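Local coordinates for protein EvdO2 (Micromonospora carbonacea, PDB 4XAC) that probably catalyses a metal- and 2-oxoglutarate-dependent oxidation in the biosynthesis of the antibiotic everninomicin, at residues 23-28 / 205-210; 130-135 / 244-249; 145-150 / 228-233. All coordinates share one frame; numbering follows the deposited sequence.

Contact 1 (23-28 / 205-210); sequences FAILPQ and GAVVHD. With AKG (2-oxoglutaric acid), chain D.
F23 and H209 face each other as a non-hydrogen-bonded antiparallel pair, but their side chains meet only through F23 CB and H209 CB, 4.2 Å apart. Both rings start from a CG lodged between the backbone N and the carbonyl carbon (chi1 69° for F23, 58° for H209), a torsion that carries each away from the other segment: F23 stacks on Y162, while H209 swings to the metal centre. On the same face I25 and V207 run alongside one another, I25 CG1 touching V207 CG1 at 4.0 Å. The other face carries A24, L26, A206 and V208; here L26 crosses V208 at a slant, its CD1 branch pressed on V208 CG2 at 3.6 Å. This pairing adds the short strand 23-26 to the curled antiparallel sheet of the cupin-type, double-stranded beta-helix fold. A24 and V208 exchange two backbone hydrogen bonds, as do L26 and A206, and the L26 N to A206 O bond is the straightest of the four, at 170°. H209 turns a ring edge to 2-oxoglutarate, its NE2 donating to AKG O2 over 3.3 Å and also bonding to D131, while its ND1 is held by the Y162 hydroxyl.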
loop_
_atom_site.group_PDB
_atom_site.type_symbol
_atom_site.label_atom_id
_atom_site.label_comp_id
_atom_site.label_asym_id
_atom_site.label_seq_id
_atom_site.Cartn_x
_atom_site.Cartn_y
_atom_site.Cartn_z
ATOM N N PHE A 23 -2.280 9.533 8.334
ATOM C CA PHE A 23 -1.087 8.999 7.694
ATOM C C PHE A 23 0.161 9.599 8.305
ATOM O O PHE A 23 0.104 10.665 8.936
ATOM C CB PHE A 23 -1.098 9.294 6.188
ATOM C CG PHE A 23 -0.923 10.758 5.865
ATOM C CD1 PHE A 23 0.334 11.273 5.566
ATOM C CD2 PHE A 23 -2.016 11.614 5.858
ATOM C CE1 PHE A 23 0.490 12.600 5.283
ATOM C CE2 PHE A 23 -1.868 12.965 5.564
ATOM C CZ PHE A 23 -0.622 13.461 5.284
ATOM N N ALA A 24 1.299 8.955 8.048
ATOM C CA ALA A 24 2.588 9.489 8.487
ATOM C C ALA A 24 3.682 9.121 7.510
ATOM O O ALA A 24 3.648 8.054 6.906
ATOM C CB ALA A 24 2.933 8.974 9.872
ATOM N N ILE A 25 4.660 10.004 7.366
ATOM C CA ILE A 25 5.839 9.718 6.553
ATOM C C ILE A 25 7.008 9.282 7.440
ATOM O O ILE A 25 7.318 9.940 8.430
ATOM C CB ILE A 25 6.274 10.958 5.752
ATOM C CG1 ILE A 25 5.203 11.355 4.742
ATOM C CG2 ILE A 25 7.600 10.711 5.069
ATOM C CD1 ILE A 25 5.492 12.674 4.069
ATOM N N LEU A 26 7.646 8.179 7.080
ATOM C CA LEU A 26 8.855 7.709 7.755
ATOM C C LEU A 26 10.006 7.754 6.758
ATOM O O LEU A 26 10.061 6.904 5.879
ATOM C CB LEU A 26 8.668 6.277 8.251
ATOM C CG LEU A 26 7.373 6.002 9.005
ATOM C CD1 LEU A 26 7.292 4.518 9.370
ATOM C CD2 LEU A 26 7.298 6.872 10.227
ATOM N N PRO A 27 10.909 8.739 6.872
ATOM C CA PRO A 27 11.929 8.926 5.825
ATOM C C PRO A 27 12.826 7.713 5.564
ATOM O O PRO A 27 13.255 7.529 4.420
ATOM C CB PRO A 27 12.759 10.104 6.354
ATOM C CG PRO A 27 11.795 10.882 7.185
ATOM C CD PRO A 27 10.960 9.823 7.876
ATOM N N GLN A 28 13.121 6.915 6.584
ATOM C CA GLN A 28 13.971 5.741 6.379
ATOM C C GLN A 28 13.577 4.580 7.305
ATOM O O GLN A 28 14.092 4.452 8.410
ATOM C CB GLN A 28 15.437 6.113 6.588
ATOM C CG GLN A 28 16.420 4.976 6.286
ATOM C CD GLN A 28 17.348 5.308 5.150
ATOM O OE1 GLN A 28 17.940 6.385 5.127
ATOM N NE2 GLN A 28 17.487 4.383 4.193
ATOM N N GLY A 205 12.261 4.752 2.351
ATOM C CA GLY A 205 11.254 5.528 3.066
ATOM C C GLY A 205 9.926 4.789 3.023
ATOM O O GLY A 205 9.749 3.876 2.231
ATOM N N ALA A 206 8.990 5.181 3.879
ATOM C CA ALA A 206 7.671 4.576 3.863
ATOM C C ALA A 206 6.629 5.585 4.251
ATOM O O ALA A 206 6.913 6.571 4.956
ATOM C CB ALA A 206 7.608 3.362 4.817
ATOM N N VAL A 207 5.407 5.322 3.807
ATOM C CA VAL A 207 4.254 6.020 4.344
ATOM C C VAL A 207 3.386 4.981 5.053
ATOM O O VAL A 207 3.373 3.794 4.684
ATOM C CB VAL A 207 3.461 6.781 3.250
ATOM C CG1 VAL A 207 4.215 8.033 2.819
ATOM C CG2 VAL A 207 3.197 5.879 2.046
ATOM N N VAL A 208 2.693 5.439 6.087
ATOM C CA VAL A 208 1.829 4.604 6.913
ATOM C C VAL A 208 0.438 5.206 6.850
ATOM O O VAL A 208 0.291 6.396 7.095
ATOM C CB VAL A 208 2.296 4.578 8.394
ATOM C CG1 VAL A 208 1.441 3.582 9.228
ATOM C CG2 VAL A 208 3.781 4.250 8.492
ATOM N N HIS A 209 -0.588 4.420 6.541
ATOM C CA HIS A 209 -1.934 4.997 6.590
ATOM C C HIS A 209 -2.982 4.063 7.179
ATOM O O HIS A 209 -2.936 2.841 6.997
ATOM C CB HIS A 209 -2.407 5.474 5.189
ATOM C CG HIS A 209 -2.423 4.417 4.128
ATOM N ND1 HIS A 209 -1.373 4.228 3.251
ATOM C CD2 HIS A 209 -3.383 3.525 3.762
ATOM C CE1 HIS A 209 -1.664 3.245 2.419
ATOM N NE2 HIS A 209 -2.879 2.805 2.702
ATOM N N ASP A 210 -3.919 4.686 7.892
ATOM C CA ASP A 210 -5.073 4.007 8.464
ATOM C C ASP A 210 -5.934 3.354 7.384
ATOM O O ASP A 210 -5.966 3.819 6.249
ATOM C CB ASP A 210 -5.906 5.007 9.266
ATOM C CG ASP A 210 -7.048 4.343 10.033
ATOM O OD1 ASP A 210 -8.178 4.292 9.512
ATOM O OD2 ASP A 210 -6.803 3.857 11.151
HETATM C C1 AKG D . -2.174 0.815 -0.498
HETATM O O1 AKG D . -1.020 0.516 -0.079
HETATM O O2 AKG D . -3.193 0.676 0.223
HETATM C C2 AKG D . -2.348 1.313 -1.891
HETATM O O5 AKG D . -3.478 1.507 -2.334
HETATM C C3 AKG D . -1.145 1.535 -2.743
HETATM C C4 AKG D . -1.350 2.041 -4.134
HETATM C C5 AKG D . -0.156 2.094 -5.036
HETATM O O3 AKG D . 0.970 1.719 -4.613
HETATM O O4 AKG D . -0.265 2.515 -6.219
#

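Contact 2 (130-135 / 244-249); sequences QDEAYM and EPRPWM. With NI (nickel (II) ion), chain B; AKG (2-oxoglutaric acid), chain D.
W248 and A133 form the tight part of this contact. The indole comes edge-on to the backbone, and its NE1 donates to A133 O over 2.8 Å in a nearly straight bond, with the oxygen almost in the ring plane. W248 CZ2 also lies against the methyl group of A133, CB, at 4.2 Å. From another direction the bent chain of M249 brings its terminal methyl to the same carbonyl, with M249 CE 3.2 Å from A133 O. Next to the indole, the extended R246 chain carries its guanidinium to the end of the turn, where NH1 makes a short but weak, bent hydrogen bond to M135 O and NH2 forms a salt bridge with E132 OE2 at 3.1 Å. The carboxylate and guanidinium planes stand 78° apart, and NH2 approaches E132 OE2 from above the carboxylate plane; E132 OE1 is bridged to R212. The gripped segment is the 3-10 turn that begins at the aspartate of the HxD metal-binding motif of this oxygenase family: D131 OD1 binds nickel at 2.0 Å, alongside H129, H215 and 2-oxoglutarate. With R246 cut back to an alanine, E132 and E244 would probably lose the positive charge they share, E132 then relying on R212, and M135 O would be deprived of a donor. Exposed E244 holds R246 from within its own segment, R246 gripping E244 OE1 side-on with NE and NH2. Toward solvent the contact is looser: P245 and P247, also exposed, do not reach the 3-10 turn, and Y134 turns its CB away from 244-249, its hydroxyl bonding to the backbone N of L186.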
loop_
_atom_site.group_PDB
_atom_site.type_symbol
_atom_site.label_atom_id
_atom_site.label_comp_id
_atom_site.label_asym_id
_atom_site.label_seq_id
_atom_site.Cartn_x
_atom_site.Cartn_y
_atom_site.Cartn_z
ATOM N N GLN A 130 -10.417 4.031 -0.217
ATOM C CA GLN A 130 -10.068 3.701 1.150
ATOM C C GLN A 130 -9.902 2.192 1.239
ATOM O O GLN A 130 -10.691 1.439 0.673
ATOM C CB GLN A 130 -11.145 4.182 2.129
ATOM C CG GLN A 130 -11.231 5.679 2.248
ATOM C CD GLN A 130 -12.600 6.090 2.723
ATOM O OE1 GLN A 130 -13.594 5.872 2.026
ATOM N NE2 GLN A 130 -12.672 6.627 3.937
ATOM N N ASP A 131 -8.862 1.741 1.926
ATOM C CA ASP A 131 -8.592 0.317 1.962
ATOM C C ASP A 131 -9.748 -0.432 2.643
ATOM O O ASP A 131 -10.053 -1.577 2.305
ATOM C CB ASP A 131 -7.253 0.060 2.677
ATOM C CG ASP A 131 -6.065 0.609 1.889
ATOM O OD1 ASP A 131 -6.199 0.786 0.659
ATOM O OD2 ASP A 131 -5.002 0.876 2.487
ATOM N N GLU A 132 -10.406 0.226 3.591
ATOM C CA GLU A 132 -11.537 -0.417 4.256
ATOM C C GLU A 132 -12.704 -0.684 3.291
ATOM O O GLU A 132 -13.545 -1.552 3.550
ATOM C CB GLU A 132 -11.999 0.432 5.450
ATOM C CG GLU A 132 -13.055 -0.276 6.302
ATOM C CD GLU A 132 -13.370 0.451 7.583
ATOM O OE1 GLU A 132 -12.573 1.316 7.998
ATOM O OE2 GLU A 132 -14.428 0.158 8.171
ATOM N N ALA A 133 -12.739 0.013 2.156
ATOM C CA ALA A 133 -13.803 -0.231 1.174
ATOM C C ALA A 133 -13.780 -1.666 0.654
ATOM O O ALA A 133 -14.787 -2.169 0.147
ATOM C CB ALA A 133 -13.687 0.749 0.005
ATOM N N TYR A 134 -12.632 -2.324 0.784
ATOM C CA TYR A 134 -12.459 -3.693 0.298
ATOM C C TYR A 134 -12.839 -4.713 1.355
ATOM O O TYR A 134 -12.827 -5.917 1.098
ATOM C CB TYR A 134 -11.009 -3.939 -0.129
ATOM C CG TYR A 134 -10.605 -3.288 -1.430
ATOM C CD1 TYR A 134 -10.833 -3.926 -2.650
ATOM C CD2 TYR A 134 -9.963 -2.050 -1.450
ATOM C CE1 TYR A 134 -10.453 -3.336 -3.859
ATOM C CE2 TYR A 134 -9.581 -1.460 -2.665
ATOM C CZ TYR A 134 -9.820 -2.109 -3.852
ATOM O OH TYR A 134 -9.440 -1.519 -5.050
ATOM N N MET A 135 -13.166 -4.230 2.546
ATOM C CA MET A 135 -13.405 -5.124 3.665
ATOM C C MET A 135 -14.892 -5.340 3.964
ATOM O O MET A 135 -15.739 -4.506 3.639
ATOM C CB MET A 135 -12.675 -4.589 4.894
ATOM C CG MET A 135 -11.198 -4.444 4.622
ATOM S SD MET A 135 -10.340 -3.660 5.996
ATOM C CE MET A 135 -8.725 -3.470 5.221
ATOM N N GLU A 244 -22.764 -1.195 7.488
ATOM C CA GLU A 244 -22.974 -0.383 6.282
ATOM C C GLU A 244 -23.260 -1.264 5.063
ATOM O O GLU A 244 -22.730 -2.364 4.956
ATOM C CB GLU A 244 -21.743 0.483 6.016
ATOM C CG GLU A 244 -21.362 1.374 7.169
ATOM C CD GLU A 244 -19.952 1.922 7.037
ATOM O OE1 GLU A 244 -19.256 1.570 6.057
ATOM O OE2 GLU A 244 -19.540 2.706 7.917
ATOM N N PRO A 245 -24.107 -0.788 4.139
ATOM C CA PRO A 245 -24.474 -1.614 2.979
ATOM C C PRO A 245 -23.313 -2.012 2.035
ATOM O O PRO A 245 -23.265 -3.173 1.617
ATOM C CB PRO A 245 -25.500 -0.738 2.230
ATOM C CG PRO A 245 -25.466 0.616 2.890
ATOM C CD PRO A 245 -24.987 0.381 4.293
ATOM N N ARG A 246 -22.420 -1.082 1.710
ATOM C CA ARG A 246 -21.331 -1.315 0.739
ATOM C C ARG A 246 -21.727 -2.176 -0.478
ATOM O O ARG A 246 -21.219 -3.284 -0.655
ATOM C CB ARG A 246 -20.126 -1.946 1.452
ATOM C CG ARG A 246 -19.596 -1.081 2.584
ATOM C CD ARG A 246 -18.146 -1.373 2.966
ATOM N NE ARG A 246 -17.852 -0.654 4.197
ATOM C CZ ARG A 246 -17.006 -1.071 5.131
ATOM N NH1 ARG A 246 -16.356 -2.219 4.969
ATOM N NH2 ARG A 246 -16.824 -0.347 6.228
ATOM N N PRO A 247 -22.645 -1.671 -1.319
ATOM C CA PRO A 247 -23.166 -2.471 -2.438
ATOM C C PRO A 247 -22.126 -2.793 -3.521
ATOM O O PRO A 247 -22.415 -3.568 -4.432
ATOM C CB PRO A 247 -24.284 -1.590 -3.007
ATOM C CG PRO A 247 -23.941 -0.210 -2.584
ATOM C CD PRO A 247 -23.273 -0.339 -1.249
ATOM N N TRP A 248 -20.940 -2.205 -3.417
ATOM C CA TRP A 248 -19.861 -2.440 -4.372
ATOM C C TRP A 248 -19.016 -3.663 -4.027
ATOM O O TRP A 248 -18.090 -4.010 -4.766
ATOM C CB TRP A 248 -18.948 -1.221 -4.436
ATOM C CG TRP A 248 -18.294 -0.917 -3.112
ATOM C CD1 TRP A 248 -17.193 -1.527 -2.573
ATOM C CD2 TRP A 248 -18.714 0.068 -2.162
ATOM N NE1 TRP A 248 -16.907 -0.982 -1.339
ATOM C CE2 TRP A 248 -17.821 0.003 -1.068
ATOM C CE3 TRP A 248 -19.764 0.994 -2.125
ATOM C CZ2 TRP A 248 -17.930 0.848 0.035
ATOM C CZ3 TRP A 248 -19.876 1.825 -1.029
ATOM C CH2 TRP A 248 -18.967 1.741 0.045
ATOM N N MET A 249 -19.299 -4.284 -2.883
ATOM C CA MET A 249 -18.522 -5.432 -2.443
ATOM C C MET A 249 -18.620 -6.591 -3.419
ATOM O O MET A 249 -19.703 -6.930 -3.896
ATOM C CB MET A 249 -18.980 -5.909 -1.062
ATOM C CG MET A 249 -18.069 -6.970 -0.463
ATOM S SD MET A 249 -17.179 -6.385 0.998
ATOM C CE MET A 249 -16.376 -4.928 0.328
HETATM NI NI NI B . -4.865 1.290 -0.810
HETATM C C1 AKG D . -2.174 0.815 -0.498
HETATM O O1 AKG D . -1.020 0.516 -0.079
HETATM O O2 AKG D . -3.193 0.676 0.223
HETATM C C2 AKG D . -2.348 1.313 -1.891
HETATM O O5 AKG D . -3.478 1.507 -2.334
HETATM C C3 AKG D . -1.145 1.535 -2.743
HETATM C C4 AKG D . -1.350 2.041 -4.134
HETATM C C5 AKG D . -0.156 2.094 -5.036
HETATM O O3 AKG D . 0.970 1.719 -4.613
HETATM O O4 AKG D . -0.265 2.515 -6.219
#

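Contact 3 (145-150 / 228-233). With AKG (2-oxoglutaric acid), chain D.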
loop_
_atom_site.group_PDB
_atom_site.type_symbol
_atom_site.label_atom_id
_atom_site.label_comp_id
_atom_site.label_asym_id
_atom_site.label_seq_id
_atom_site.Cartn_x
_atom_site.Cartn_y
_atom_site.Cartn_z
ATOM N N SER A 145 -1.576 0.276 7.008
ATOM C CA SER A 145 -0.669 -0.261 6.010
ATOM C C SER A 145 0.639 0.507 6.066
ATOM O O SER A 145 0.615 1.716 6.197
ATOM C CB SER A 145 -1.280 -0.156 4.612
ATOM O OG SER A 145 -2.457 -0.946 4.548
ATOM N N ILE A 146 1.767 -0.196 5.967
ATOM C CA ILE A 146 3.085 0.454 5.870
ATOM C C ILE A 146 3.671 0.196 4.487
ATOM O O ILE A 146 4.059 -0.925 4.151
ATOM C CB ILE A 146 4.072 -0.033 6.965
ATOM C CG1 ILE A 146 3.531 0.328 8.344
ATOM C CG2 ILE A 146 5.452 0.640 6.786
ATOM C CD1 ILE A 146 4.236 -0.399 9.539
ATOM N N TRP A 147 3.689 1.256 3.688
ATOM C CA TRP A 147 4.075 1.214 2.283
ATOM C C TRP A 147 5.540 1.612 2.177
ATOM O O TRP A 147 5.853 2.792 2.233
ATOM C CB TRP A 147 3.157 2.179 1.505
ATOM C CG TRP A 147 3.127 2.217 -0.018
ATOM C CD1 TRP A 147 2.222 1.575 -0.848
ATOM C CD2 TRP A 147 3.919 3.060 -0.877
ATOM N NE1 TRP A 147 2.460 1.925 -2.165
ATOM C CE2 TRP A 147 3.483 2.833 -2.209
ATOM C CE3 TRP A 147 4.967 3.964 -0.656
ATOM C CZ2 TRP A 147 4.064 3.479 -3.305
ATOM C CZ3 TRP A 147 5.541 4.606 -1.762
ATOM C CH2 TRP A 147 5.091 4.353 -3.059
ATOM N N THR A 148 6.433 0.629 2.028
ATOM C CA THR A 148 7.872 0.903 1.935
ATOM C C THR A 148 8.287 0.937 0.472
ATOM O O THR A 148 8.006 0.001 -0.270
ATOM C CB THR A 148 8.724 -0.164 2.668
ATOM O OG1 THR A 148 8.375 -0.190 4.055
ATOM C CG2 THR A 148 10.215 0.145 2.542
ATOM N N THR A 149 8.937 2.008 0.048
ATOM C CA THR A 149 9.375 2.066 -1.356
ATOM C C THR A 149 10.820 1.582 -1.487
ATOM O O THR A 149 11.649 1.841 -0.614
ATOM C CB THR A 149 9.215 3.492 -1.934
ATOM O OG1 THR A 149 9.500 3.480 -3.342
ATOM C CG2 THR A 149 10.135 4.515 -1.211
ATOM N N LEU A 150 11.123 0.861 -2.571
ATOM C CA LEU A 150 12.499 0.435 -2.854
ATOM C C LEU A 150 13.180 1.381 -3.823
ATOM O O LEU A 150 14.379 1.259 -4.104
ATOM C CB LEU A 150 12.528 -0.982 -3.436
ATOM C CG LEU A 150 11.711 -2.057 -2.731
ATOM C CD1 LEU A 150 12.076 -3.441 -3.291
ATOM C CD2 LEU A 150 11.897 -2.002 -1.218
ATOM N N ALA A 228 7.063 -1.056 -4.506
ATOM C CA ALA A 228 6.677 -0.835 -3.115
ATOM C C ALA A 228 6.371 -2.166 -2.484
ATOM O O ALA A 228 5.863 -3.092 -3.143
ATOM C CB ALA A 228 5.479 0.091 -3.005
ATOM N N TYR A 229 6.689 -2.251 -1.203
ATOM C CA TYR A 229 6.449 -3.436 -0.418
ATOM C C TYR A 229 5.544 -3.002 0.724
ATOM O O TYR A 229 5.913 -2.127 1.507
ATOM C CB TYR A 229 7.766 -4.022 0.091
ATOM C CG TYR A 229 7.605 -5.155 1.072
ATOM C CD1 TYR A 229 6.759 -6.222 0.799
ATOM C CD2 TYR A 229 8.319 -5.172 2.269
ATOM C CE1 TYR A 229 6.617 -7.268 1.694
ATOM C CE2 TYR A 229 8.182 -6.213 3.165
ATOM C CZ TYR A 229 7.338 -7.256 2.871
ATOM O OH TYR A 229 7.206 -8.290 3.761
ATOM N N VAL A 230 4.342 -3.561 0.780
ATOM C CA VAL A 230 3.369 -3.095 1.758
ATOM C C VAL A 230 3.168 -4.149 2.828
ATOM O O VAL A 230 3.001 -5.323 2.520
ATOM C CB VAL A 230 2.019 -2.758 1.107
ATOM C CG1 VAL A 230 1.101 -2.068 2.116
ATOM C CG2 VAL A 230 2.229 -1.851 -0.109
ATOM N N LEU A 231 3.222 -3.723 4.084
ATOM C CA LEU A 231 2.895 -4.590 5.197
ATOM C C LEU A 231 1.631 -4.079 5.860
ATOM O O LEU A 231 1.554 -2.910 6.257
ATOM C CB LEU A 231 4.036 -4.639 6.212
ATOM C CG LEU A 231 5.264 -5.437 5.803
ATOM C CD1 LEU A 231 6.386 -5.195 6.839
ATOM C CD2 LEU A 231 4.915 -6.926 5.704
ATOM N N VAL A 232 0.650 -4.959 5.972
ATOM C CA VAL A 232 -0.632 -4.634 6.582
ATOM C C VAL A 232 -0.720 -5.238 7.968
ATOM O O VAL A 232 -0.469 -6.420 8.117
ATOM C CB VAL A 232 -1.784 -5.164 5.733
ATOM C CG1 VAL A 232 -3.126 -4.866 6.400
ATOM C CG2 VAL A 232 -1.702 -4.564 4.335
ATOM N N PHE A 233 -1.068 -4.421 8.960
ATOM C CA PHE A 233 -1.232 -4.860 10.346
ATOM C C PHE A 233 -2.628 -4.512 10.841
ATOM O O PHE A 233 -3.099 -3.380 10.660
ATOM C CB PHE A 233 -0.173 -4.207 11.260
ATOM C CG PHE A 233 1.241 -4.618 10.940
ATOM C CD1 PHE A 233 2.028 -3.841 10.098
ATOM C CD2 PHE A 233 1.775 -5.789 11.464
ATOM C CE1 PHE A 233 3.324 -4.222 9.787
ATOM C CE2 PHE A 233 3.075 -6.178 11.152
ATOM C CZ PHE A 233 3.848 -5.387 10.317
HETATM C C1 AKG D . -2.174 0.815 -0.498
HETATM O O1 AKG D . -1.020 0.516 -0.079
HETATM O O2 AKG D . -3.193 0.676 0.223
HETATM C C2 AKG D . -2.348 1.313 -1.891
HETATM O O5 AKG D . -3.478 1.507 -2.334
HETATM C C3 AKG D . -1.145 1.535 -2.743
HETATM C C4 AKG D . -1.350 2.041 -4.134
HETATM C C5 AKG D . -0.156 2.094 -5.036
HETATM O O3 AKG D . 0.970 1.719 -4.613
HETATM O O4 AKG D . -0.265 2.515 -6.219
#
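W147 and V230 face each other near the middle of two antiparallel strands, central members of the double-stranded beta-helix, or jelly-roll, that holds the cofactor site of cupin-clan oxygenases. Backbone hydrogen bonds give the pairing its frame. I146 and L231 exchange two, as do T148 and Y229, and the shortest joins I146 N to L231 O at 2.7 Å. Three CA-H...O contacts fill in between them, among them V230 CA to I146 O at 3.3 Å. Apolar contacts divide between the two faces of the sheet. On the face carrying I146, T148, Y229 and L231, the CD1 end of I146 reaches F233 CE1 at 3.9 Å, and this side is covered by helix 89-102, whose C94 touches both I146 and L231. The opposite face, with S145, W147, A228, V230 and V232, looks into the pocket. There S145 CB meets V230 CG1, and S145 OG lies beside V232 CG2. Aromatic contacts belong to W147. With the W147 CG anti to the backbone N (chi1 -170°), the A228 methyl sits over one face of the indole, toward its rim, in a CH-pi contact, A228 CB lying 3.8 Å from the centroid of the five-membered ring. V230 CG2 comes up to W147 CD1 at 3.5 Å. Among polar side chains, T148 OG1 bonds to H90 and T149 OG1 to the D151 carbonyl. Ligand binding is the last kind of interaction, and it uses the indole edge: W147 NE1 donates to AKG O3, a distal carboxylate oxygen lying near the ring plane, over 2.9 Å at 155°.

Overall arrangement
Contacts 1 and 3 are neighbours in one antiparallel sheet, their centres about 9 Å apart: strand 206-210 pairs with 23-26 on one side and with 139-149 on the other, and 139-149 pairs in turn with 226-234. Contact 2 lies about 24 Å from contact 1 and 21 Å from contact 3, centre to centre, where the loop bearing D131 meets the C-terminal tail. In chain order the segments run 23-28, 130-135, 145-150, 205-210, 228-233 and 244-249, so contact 1 crosses both others, whereas contact 3 is nested within contact 2. All three supply residues near 2-oxoglutarate, and sheet and loop thereby converge on one metal site.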